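Long-range contacts in glutamine aminotransferase class-II domain protein (PDB 3MDN), which probably acts as a class-II glutamine amidotransferase, hydrolysing glutamine to release ammonia for transfer to an as yet unassigned acceptor: residues 184-189 with 201-206; 4-9 with 112-117; 242-247 with 255-260; 146-151 with 170-175. One frame throughout, in Å; residues are numbered along the deposited sequence.

Contact 1: residues 184-189 with 201-206; sequences HMRLSA and RYSSDH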
# COMPACT_ATOMS: atom_id res chain seq x y z
N HIS D 184 30.86 15.06 2.78
CA HIS D 184 30.79 14.90 1.35
C HIS D 184 30.43 13.47 0.95
O HIS D 184 29.67 13.29 0.01
CB HIS D 184 32.06 15.42 0.67
CG HIS D 184 32.30 16.88 0.94
ND1 HIS D 184 31.43 17.86 0.51
CD2 HIS D 184 33.29 17.51 1.61
CE1 HIS D 184 31.87 19.04 0.92
NE2 HIS D 184 33.00 18.86 1.58
N MSE D 185 30.95 12.48 1.65
CA MSE D 185 30.66 11.11 1.30
C MSE D 185 30.68 10.25 2.54
O MSE D 185 31.72 10.14 3.19
CB MSE D 185 31.67 10.57 0.29
CG MSE D 185 31.49 9.05 0.02
SE MSE D 185 29.80 8.68 -0.96
CE MSE D 185 30.15 9.76 -2.53
N ARG D 186 29.54 9.67 2.91
CA ARG D 186 29.50 8.65 3.97
C ARG D 186 28.92 7.40 3.34
O ARG D 186 27.82 7.45 2.77
CB ARG D 186 28.62 9.09 5.12
CG ARG D 186 29.07 10.36 5.83
CD ARG D 186 29.57 10.03 7.20
NE ARG D 186 30.15 11.16 7.93
CZ ARG D 186 29.54 11.83 8.92
NH1 ARG D 186 28.30 11.50 9.28
NH2 ARG D 186 30.18 12.83 9.54
N LEU D 187 29.62 6.27 3.44
CA LEU D 187 29.24 5.12 2.65
C LEU D 187 29.51 3.77 3.32
O LEU D 187 30.63 3.46 3.66
CB LEU D 187 29.99 5.14 1.31
CG LEU D 187 29.70 3.87 0.47
CD1 LEU D 187 29.27 4.25 -0.91
CD2 LEU D 187 30.92 2.96 0.38
N SER D 188 28.47 2.97 3.46
CA SER D 188 28.64 1.56 3.66
C SER D 188 27.69 1.00 2.62
O SER D 188 26.56 1.51 2.44
CB SER D 188 28.24 1.13 5.07
OG SER D 188 26.84 0.91 5.06
N ALA D 189 28.15 0.02 1.86
CA ALA D 189 27.32 -0.54 0.79
C ALA D 189 27.56 -2.04 0.73
O ALA D 189 28.67 -2.51 1.06
CB ALA D 189 27.71 0.08 -0.54
N ARG D 201 33.22 0.11 2.81
CA ARG D 201 32.98 1.13 3.82
C ARG D 201 33.99 2.23 3.60
O ARG D 201 35.20 1.96 3.49
CB ARG D 201 33.10 0.56 5.24
CG ARG D 201 32.83 1.55 6.36
CD ARG D 201 33.07 0.88 7.73
NE ARG D 201 32.72 1.74 8.86
CZ ARG D 201 33.08 1.49 10.12
NH1 ARG D 201 33.83 0.43 10.40
NH2 ARG D 201 32.70 2.32 11.09
N TYR D 202 33.48 3.46 3.49
CA TYR D 202 34.33 4.62 3.24
C TYR D 202 33.66 5.92 3.70
O TYR D 202 32.45 6.04 3.69
CB TYR D 202 34.66 4.70 1.73
CG TYR D 202 35.25 6.04 1.35
CD1 TYR D 202 36.59 6.33 1.63
CD2 TYR D 202 34.46 7.03 0.81
CE1 TYR D 202 37.13 7.58 1.34
CE2 TYR D 202 34.98 8.27 0.50
CZ TYR D 202 36.33 8.54 0.76
OH TYR D 202 36.85 9.78 0.45
N SER D 203 34.45 6.90 4.12
CA SER D 203 33.92 8.23 4.45
C SER D 203 34.92 9.33 4.10
O SER D 203 36.14 9.13 4.21
CB SER D 203 33.60 8.32 5.96
OG SER D 203 33.12 9.63 6.30
N SER D 204 34.43 10.50 3.74
CA SER D 204 35.34 11.63 3.56
C SER D 204 35.77 12.25 4.90
O SER D 204 36.61 13.15 4.91
CB SER D 204 34.67 12.70 2.71
OG SER D 204 33.42 13.03 3.29
N ASP D 205 35.17 11.80 6.01
CA ASP D 205 35.58 12.30 7.35
C ASP D 205 35.85 11.12 8.29
O ASP D 205 36.08 10.01 7.82
CB ASP D 205 34.63 13.38 7.94
CG ASP D 205 33.17 12.88 8.18
OD1 ASP D 205 32.29 13.74 8.46
OD2 ASP D 205 32.87 11.66 8.14
N HIS D 206 35.82 11.35 9.60
CA HIS D 206 36.09 10.31 10.61
C HIS D 206 34.91 9.39 10.95
O HIS D 206 35.10 8.40 11.64
CB HIS D 206 36.60 10.93 11.91
CG HIS D 206 35.68 11.99 12.46
ND1 HIS D 206 35.27 13.07 11.71
CD2 HIS D 206 35.10 12.12 13.68
CE1 HIS D 206 34.48 13.83 12.45
NE2 HIS D 206 34.35 13.28 13.64
O HOH W 1 33.51 15.55 4.61
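R186 and S203 face each other as a non-hydrogen-bonded pair in the antiparallel beta hairpin of strands 185-192 and 197-203, whose axes here lie 4.8 Å apart and run 175° from each other. The next pair, L187 with Y202, is hydrogen-bonded in both directions, L187 N reaching Y202 O at 2.9 Å and Y202 N reaching L187 O at the same distance. Beyond the regular ladder S204 N still bonds M185 O, and S204 OG accepts a hydrogen bond from M185 N at 3.0 Å, one serine continuing the pairing with backbone and side chain. On one face of the hairpin, CG of M185 meets the edge of the Y202 ring at CE2, 3.6 Å away, while the phenol oxygen beyond bonds E173 of helix 161-179. On the other, R186 forms a two-pronged salt bridge with D205, the guanidinium and carboxylate planes 38° apart. With CG opposite its carbonyl carbon (chi1 -62°), the arginine bends at chi2 to bring NE and NH2 to the carboxylate. A leucine in place of R186 would probably leave the D205 carboxylate without its charged mate and the turn after S203 less firmly tied to strand 185-192. Of the two prongs, NE reaches OD2 of D205 at 2.8 Å with a tilt from the guanidinium plane, whereas NH2 meets OD1 of D205 at 2.5 Å on that oxygen's syn lone pair.

Contact 2: residues 4-9 with 112-117; sequences CRWAAY and MHNGQV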
# COMPACT_ATOMS: atom_id res chain seq x y z
N CYS D 4 19.37 2.50 10.20
CA CYS D 4 19.18 2.07 8.79
C CYS D 4 19.71 0.64 8.56
O CYS D 4 20.21 0.32 7.48
CB CYS D 4 19.82 3.08 7.82
SG CYS D 4 19.21 2.95 6.09
N ARG D 5 19.56 -0.21 9.57
CA ARG D 5 20.01 -1.60 9.50
C ARG D 5 19.91 -2.26 8.11
O ARG D 5 18.83 -2.30 7.51
CB ARG D 5 19.25 -2.44 10.52
N TRP D 6 21.03 -2.77 7.60
CA TRP D 6 20.99 -3.74 6.51
C TRP D 6 21.70 -5.07 6.85
O TRP D 6 22.51 -5.12 7.79
CB TRP D 6 21.47 -3.14 5.19
CG TRP D 6 22.93 -2.64 5.06
CD1 TRP D 6 23.34 -1.33 4.95
CD2 TRP D 6 24.12 -3.45 4.93
NE1 TRP D 6 24.71 -1.28 4.77
CE2 TRP D 6 25.22 -2.55 4.77
CE3 TRP D 6 24.37 -4.82 4.93
CZ2 TRP D 6 26.54 -3.01 4.62
CZ3 TRP D 6 25.68 -5.26 4.78
CH2 TRP D 6 26.75 -4.36 4.64
N ALA D 7 21.36 -6.13 6.12
CA ALA D 7 22.02 -7.42 6.26
C ALA D 7 22.16 -8.15 4.93
O ALA D 7 21.26 -8.09 4.08
CB ALA D 7 21.29 -8.28 7.27
N ALA D 8 23.28 -8.84 4.76
CA ALA D 8 23.56 -9.60 3.55
C ALA D 8 24.05 -11.00 3.90
O ALA D 8 24.66 -11.22 4.95
CB ALA D 8 24.58 -8.88 2.65
N TYR D 9 23.82 -11.95 3.00
CA TYR D 9 24.17 -13.33 3.27
C TYR D 9 24.75 -14.02 2.04
O TYR D 9 24.29 -13.81 0.93
CB TYR D 9 22.96 -14.08 3.83
CG TYR D 9 23.25 -15.53 4.13
CD1 TYR D 9 23.88 -15.91 5.31
CD2 TYR D 9 22.88 -16.54 3.22
CE1 TYR D 9 24.16 -17.27 5.59
CE2 TYR D 9 23.18 -17.91 3.49
CZ TYR D 9 23.83 -18.24 4.69
OH TYR D 9 24.09 -19.55 4.99
N MSE D 112 22.89 -2.04 -2.27
CA MSE D 112 22.27 -1.20 -1.24
C MSE D 112 23.34 -0.40 -0.47
O MSE D 112 24.51 -0.80 -0.42
CB MSE D 112 21.41 -2.02 -0.29
CG MSE D 112 22.10 -3.13 0.43
SE MSE D 112 20.82 -4.08 1.55
CE MSE D 112 22.12 -5.40 2.21
N HIS D 113 22.93 0.73 0.08
CA HIS D 113 23.84 1.73 0.55
C HIS D 113 23.21 2.39 1.78
O HIS D 113 22.04 2.70 1.80
CB HIS D 113 24.11 2.75 -0.57
CG HIS D 113 24.53 4.12 -0.10
ND1 HIS D 113 25.79 4.38 0.41
CD2 HIS D 113 23.88 5.30 -0.09
CE1 HIS D 113 25.88 5.66 0.73
NE2 HIS D 113 24.73 6.24 0.43
N ASN D 114 24.03 2.55 2.80
CA ASN D 114 23.73 3.29 4.01
C ASN D 114 24.69 4.51 3.99
O ASN D 114 25.91 4.35 3.77
CB ASN D 114 24.04 2.35 5.20
CG ASN D 114 23.42 2.78 6.49
OD1 ASN D 114 23.51 2.07 7.50
ND2 ASN D 114 22.78 3.95 6.49
N GLY D 115 24.13 5.70 4.18
CA GLY D 115 24.90 6.94 4.33
C GLY D 115 24.31 8.06 3.46
O GLY D 115 23.11 8.09 3.21
N GLN D 116 25.16 8.95 2.98
CA GLN D 116 24.70 10.10 2.22
C GLN D 116 25.82 10.72 1.43
O GLN D 116 27.00 10.58 1.76
CB GLN D 116 24.17 11.15 3.19
CG GLN D 116 25.24 11.70 4.15
CD GLN D 116 24.76 12.94 4.91
OE1 GLN D 116 24.60 14.02 4.33
NE2 GLN D 116 24.53 12.79 6.21
N VAL D 117 25.44 11.40 0.37
CA VAL D 117 26.30 12.32 -0.34
C VAL D 117 25.83 13.70 0.10
O VAL D 117 24.66 14.05 -0.11
CB VAL D 117 26.14 12.08 -1.85
CG1 VAL D 117 27.01 13.03 -2.68
CG2 VAL D 117 26.47 10.60 -2.16
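C4 and N114 meet in what is probably the glutaminase pocket, for in class-II amidotransferases an N-terminal cysteine is the nucleophile and the asparagine of an Asn-Gly pair helps to form the oxyanion hole. The geometry is consistent with that reading: C4 is the first residue modelled, and its CB lies 3.4 Å from ND2 of N114, with SG of C4 at 3.7 Å from the same nitrogen. The N114 amide is brought beside the cysteine because CG stands opposite the backbone N, at a chi1 of -163°. G115 follows with backbone angles at which a side chain would jam against the carbonyl oxygen of N114. Lower on the same side chain, CB of N114 abuts the edge of the W6 indole, 3.7 Å from NE1 of W6, which donates to OG of S188. With an alanine here the amide would be gone, which would probably open a gap beside CB and SG of C4 and deprive the pocket of a polar group.

Away from the cysteine the contact turns apolar. The M112 chain runs extended from CG, carrying CE to 3.6 Å from CE3 of W6 and 3.4 Å from the carbonyl O of A7. The selenium of M112 stands 5.0 Å from the centre of the five-membered ring of W6, an oblique Met-aromatic contact. Strands 6-10 and 109-114 belong to different sheets, and their facing residues fill the interface between the stacked sheets of the alpha-beta-beta-alpha sandwich typical of Ntn hydrolases.

Contact 3: residues 242-247 with 255-260; sequences GRMLTI and RDFAPA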
# COMPACT_ATOMS: atom_id res chain seq x y z
N GLY D 242 37.67 2.55 4.72
CA GLY D 242 38.79 2.49 3.76
C GLY D 242 39.11 1.07 3.31
O GLY D 242 40.23 0.77 2.89
N ARG D 243 38.11 0.19 3.38
CA ARG D 243 38.28 -1.26 3.13
C ARG D 243 37.13 -1.84 2.30
O ARG D 243 36.02 -1.35 2.39
CB ARG D 243 38.35 -2.06 4.46
CG ARG D 243 39.50 -1.70 5.38
CD ARG D 243 40.85 -2.15 4.80
NE ARG D 243 41.14 -3.53 5.17
CZ ARG D 243 42.23 -4.20 4.81
NH1 ARG D 243 43.15 -3.62 4.06
NH2 ARG D 243 42.41 -5.44 5.22
N MSE D 244 37.42 -2.89 1.53
CA MSE D 244 36.40 -3.62 0.76
C MSE D 244 36.50 -5.12 1.03
O MSE D 244 37.59 -5.70 1.01
CB MSE D 244 36.52 -3.36 -0.75
CG MSE D 244 35.57 -4.23 -1.61
SE MSE D 244 35.38 -3.63 -3.50
CE MSE D 244 34.78 -1.86 -3.08
N LEU D 245 35.35 -5.73 1.27
CA LEU D 245 35.29 -7.12 1.62
C LEU D 245 34.75 -7.87 0.41
O LEU D 245 33.82 -7.39 -0.26
CB LEU D 245 34.30 -7.28 2.78
CG LEU D 245 33.96 -8.68 3.27
CD1 LEU D 245 35.20 -9.30 3.99
CD2 LEU D 245 32.72 -8.65 4.20
N THR D 246 35.30 -9.04 0.14
CA THR D 246 34.85 -9.85 -0.98
C THR D 246 34.62 -11.26 -0.43
O THR D 246 35.53 -11.84 0.17
CB THR D 246 35.94 -9.90 -2.10
OG1 THR D 246 36.10 -8.60 -2.69
CG2 THR D 246 35.59 -10.95 -3.18
N ILE D 247 33.41 -11.77 -0.61
CA ILE D 247 33.07 -13.13 -0.24
C ILE D 247 32.60 -13.91 -1.46
O ILE D 247 31.56 -13.60 -2.08
CB ILE D 247 32.00 -13.18 0.86
CG1 ILE D 247 32.55 -12.48 2.13
CG2 ILE D 247 31.68 -14.66 1.19
CD1 ILE D 247 31.47 -11.90 3.02
N ARG D 255 40.60 -5.91 1.39
CA ARG D 255 41.46 -5.22 0.43
C ARG D 255 41.30 -3.73 0.74
O ARG D 255 40.21 -3.30 1.15
CB ARG D 255 40.87 -5.48 -0.94
CG ARG D 255 41.79 -5.92 -2.02
CD ARG D 255 40.91 -6.16 -3.26
NE ARG D 255 41.34 -5.28 -4.35
CZ ARG D 255 40.94 -5.36 -5.61
NH1 ARG D 255 40.06 -6.29 -6.00
NH2 ARG D 255 41.43 -4.50 -6.49
N ASP D 256 42.35 -2.93 0.53
CA ASP D 256 42.27 -1.48 0.74
C ASP D 256 41.31 -0.87 -0.28
O ASP D 256 41.17 -1.38 -1.40
CB ASP D 256 43.64 -0.76 0.66
CG ASP D 256 44.56 -1.03 1.88
OD1 ASP D 256 44.05 -1.35 2.99
OD2 ASP D 256 45.80 -0.92 1.72
N PHE D 257 40.64 0.20 0.11
CA PHE D 257 39.64 0.81 -0.75
C PHE D 257 39.61 2.31 -0.51
O PHE D 257 39.32 2.77 0.59
CB PHE D 257 38.25 0.20 -0.50
CG PHE D 257 37.15 0.83 -1.32
CD1 PHE D 257 36.97 0.48 -2.66
CD2 PHE D 257 36.30 1.79 -0.76
CE1 PHE D 257 35.96 1.05 -3.43
CE2 PHE D 257 35.29 2.38 -1.53
CZ PHE D 257 35.12 2.00 -2.88
N ALA D 258 39.94 3.08 -1.53
CA ALA D 258 39.83 4.53 -1.42
C ALA D 258 39.30 5.05 -2.75
O ALA D 258 39.53 4.40 -3.76
CB ALA D 258 41.21 5.14 -1.09
N PRO D 259 38.59 6.20 -2.76
CA PRO D 259 38.10 6.76 -4.03
C PRO D 259 39.25 6.90 -5.03
O PRO D 259 40.37 7.19 -4.64
CB PRO D 259 37.57 8.15 -3.65
CG PRO D 259 37.46 8.16 -2.17
CD PRO D 259 38.46 7.17 -1.65
N ALA D 260 38.95 6.70 -6.31
CA ALA D 260 39.97 6.67 -7.36
C ALA D 260 40.76 7.97 -7.45
O ALA D 260 40.21 9.05 -7.18
CB ALA D 260 39.32 6.35 -8.72
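R243 and D256 form a salt bridge at the open end of the antiparallel hairpin made by strands 243-248 and 251-256. On its other edge strand 243-248 opens with a G1 beta bulge, where G242 (phi 82°) and R243 both face R201 of strand 197-203. The bent conformation of R243 explains much of the local chemistry. Successive turns at chi2 and chi3 fold the chain back across the partner strand, so that the backbone N of R255 sits over the centre of one guanidinium face, 4.1 Å from that plane. From there NH1 of R243 reaches OD1 of D256 at 2.7 Å. The oxygen lies close to the guanidinium plane but is approached from above its own carboxylate, the two planar groups standing 60° apart. A second acid, E254, forms a salt bridge with NE of the same arginine, so the guanidinium is shared between two carboxylates at the partly exposed margin.

The face that carries M244 also carries the exposed R255, but toward F257 it is apolar. M244 has CG opposite its backbone N (chi1 173°) and stays extended through chi2, which carries the selenium to 5.3 Å from the centre of the F257 ring, an oblique Met-aromatic contact. H162 meets that ring edge-to-face, and CB of F257 lies 3.6 Å from the backbone C of R243. Backbone bonds hold this framework, M244 N donating to R255 O at 2.8 Å. Past the last bridge, F257 N bonds G242 O at 2.9 Å, with the donor standing well above the carbonyl plane.

Contact 4: residues 146-151 with 170-175; sequences EVLFLL and ARLEGL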
# COMPACT_ATOMS: atom_id res chain seq x y z
N GLU D 146 20.89 5.45 -5.53
CA GLU D 146 20.60 4.88 -6.85
C GLU D 146 21.58 5.42 -7.88
O GLU D 146 22.09 4.67 -8.70
CB GLU D 146 19.16 5.13 -7.25
CG GLU D 146 18.76 4.39 -8.53
CD GLU D 146 17.35 4.64 -8.99
OE1 GLU D 146 16.82 5.78 -8.81
OE2 GLU D 146 16.78 3.69 -9.59
N VAL D 147 21.89 6.71 -7.79
CA VAL D 147 23.00 7.26 -8.56
C VAL D 147 24.33 6.52 -8.36
O VAL D 147 24.97 6.12 -9.33
CB VAL D 147 23.22 8.76 -8.27
CG1 VAL D 147 24.27 9.35 -9.25
CG2 VAL D 147 21.93 9.50 -8.45
N LEU D 148 24.74 6.33 -7.11
CA LEU D 148 26.00 5.68 -6.84
C LEU D 148 26.05 4.32 -7.59
O LEU D 148 27.06 3.94 -8.18
CB LEU D 148 26.16 5.47 -5.33
CG LEU D 148 27.47 5.70 -4.57
CD1 LEU D 148 27.53 4.73 -3.40
CD2 LEU D 148 28.75 5.59 -5.42
N PHE D 149 24.95 3.58 -7.52
CA PHE D 149 24.89 2.26 -8.15
C PHE D 149 25.01 2.36 -9.67
O PHE D 149 25.79 1.67 -10.29
CB PHE D 149 23.58 1.57 -7.79
CG PHE D 149 23.35 0.23 -8.48
CD1 PHE D 149 24.35 -0.72 -8.59
CD2 PHE D 149 22.07 -0.08 -8.96
CE1 PHE D 149 24.09 -1.97 -9.18
CE2 PHE D 149 21.81 -1.32 -9.57
CZ PHE D 149 22.82 -2.26 -9.67
N LEU D 150 24.23 3.25 -10.25
CA LEU D 150 24.23 3.36 -11.73
C LEU D 150 25.52 3.97 -12.27
O LEU D 150 25.99 3.60 -13.35
CB LEU D 150 23.02 4.14 -12.21
CG LEU D 150 21.72 3.45 -11.77
CD1 LEU D 150 20.56 4.27 -12.23
CD2 LEU D 150 21.62 2.00 -12.30
N LEU D 151 26.08 4.92 -11.50
CA LEU D 151 27.42 5.45 -11.78
C LEU D 151 28.49 4.36 -11.71
O LEU D 151 29.42 4.36 -12.50
CB LEU D 151 27.82 6.54 -10.79
CG LEU D 151 27.39 8.01 -10.81
CD1 LEU D 151 28.60 8.81 -10.29
CD2 LEU D 151 27.05 8.53 -12.19
N ALA D 170 34.54 8.73 -6.11
CA ALA D 170 35.37 9.92 -6.41
C ALA D 170 34.54 10.99 -7.11
O ALA D 170 34.56 12.17 -6.74
CB ALA D 170 36.60 9.54 -7.28
N ARG D 171 33.83 10.58 -8.15
CA ARG D 171 33.00 11.51 -8.92
C ARG D 171 31.93 12.19 -8.06
O ARG D 171 31.77 13.42 -8.10
CB ARG D 171 32.36 10.76 -10.08
CG ARG D 171 33.14 10.88 -11.35
CD ARG D 171 32.61 12.12 -12.16
NE ARG D 171 31.85 11.76 -13.36
CZ ARG D 171 31.81 10.53 -13.87
NH1 ARG D 171 32.47 9.55 -13.28
NH2 ARG D 171 31.11 10.30 -14.97
N LEU D 172 31.21 11.41 -7.25
CA LEU D 172 30.15 12.02 -6.44
C LEU D 172 30.71 12.88 -5.30
O LEU D 172 30.13 13.91 -4.95
CB LEU D 172 29.20 10.97 -5.88
CG LEU D 172 28.11 10.44 -6.82
CD1 LEU D 172 27.37 9.28 -6.17
CD2 LEU D 172 27.15 11.53 -7.19
N GLU D 173 31.83 12.44 -4.75
CA GLU D 173 32.46 13.22 -3.70
C GLU D 173 32.96 14.55 -4.24
O GLU D 173 32.84 15.59 -3.57
CB GLU D 173 33.59 12.43 -3.01
CG GLU D 173 34.19 13.15 -1.83
CD GLU D 173 35.35 12.42 -1.17
OE1 GLU D 173 35.26 11.20 -0.89
OE2 GLU D 173 36.36 13.09 -0.88
N GLY D 174 33.51 14.53 -5.46
CA GLY D 174 33.92 15.78 -6.13
C GLY D 174 32.76 16.74 -6.37
O GLY D 174 32.87 17.96 -6.16
N LEU D 175 31.61 16.20 -6.80
CA LEU D 175 30.46 17.07 -7.02
C LEU D 175 29.99 17.64 -5.68
O LEU D 175 29.55 18.80 -5.61
CB LEU D 175 29.32 16.33 -7.71
CG LEU D 175 29.50 16.08 -9.21
CD1 LEU D 175 28.59 14.90 -9.69
CD2 LEU D 175 29.22 17.36 -9.97
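L172 projects from helix 161-179 into the space between V147, L148 and L151, three residues that spacings of one, three and four bring onto one flank of helix 144-154. The segments' axes stay 10.8 Å apart, an interval that L172 spans; their directions differ by 136°. CG of the leucine stands opposite its carbonyl carbon (chi1 -81°), which sends both methyls toward helix 144-154. CD1 of L172 nestles against the helix wall, 3.9 Å from CA of L148 and equally far from CG of that residue, while CD2 of L172 reaches CG1 of V147 at 4.2 Å. From the other end of the patch, CD1 of L151 closes on CG of L172 at 3.9 Å. In this tight part the contacts are apolar, with no polar atom taking part, and all four side chains are buried.

One residue earlier, the packing thins out. R171 offers only its CB, 4.2 Å from CD1 of L151, and the rest of the side chain lies at the solvent-exposed margin, where NH1 forms a salt bridge with E155, tying helix 161-179 to the residue that follows helix 144-154.

Around this pair, A127 of helix 124-129 covers both V147 and L172, while M185 and L187 of strand 185-192 pack against L172 and L148, so the helices lie as a layer upon the sheet.

Contacts 1 and 3 are successive hairpin pairings of one sheet: strands 197-203 and 243-248 are neighbours, joined where R201 bonds G242 and R243. Both combine backbone ladders with an arginine-aspartate bridge at a partly exposed margin. Contact 2, nearest the centre of the chain, shares that sheet through strand 109-114, which pairs with 185-192, but it reaches across to a second sheet and relies on side-chain packing, with a probable active site at one end. Contact 4 is the buried, aliphatic one, in the helical layer, and its helices cover strand 185-192 of contact 1. Chemistry follows place: ladders within a sheet, packing between layers, charges toward solvent.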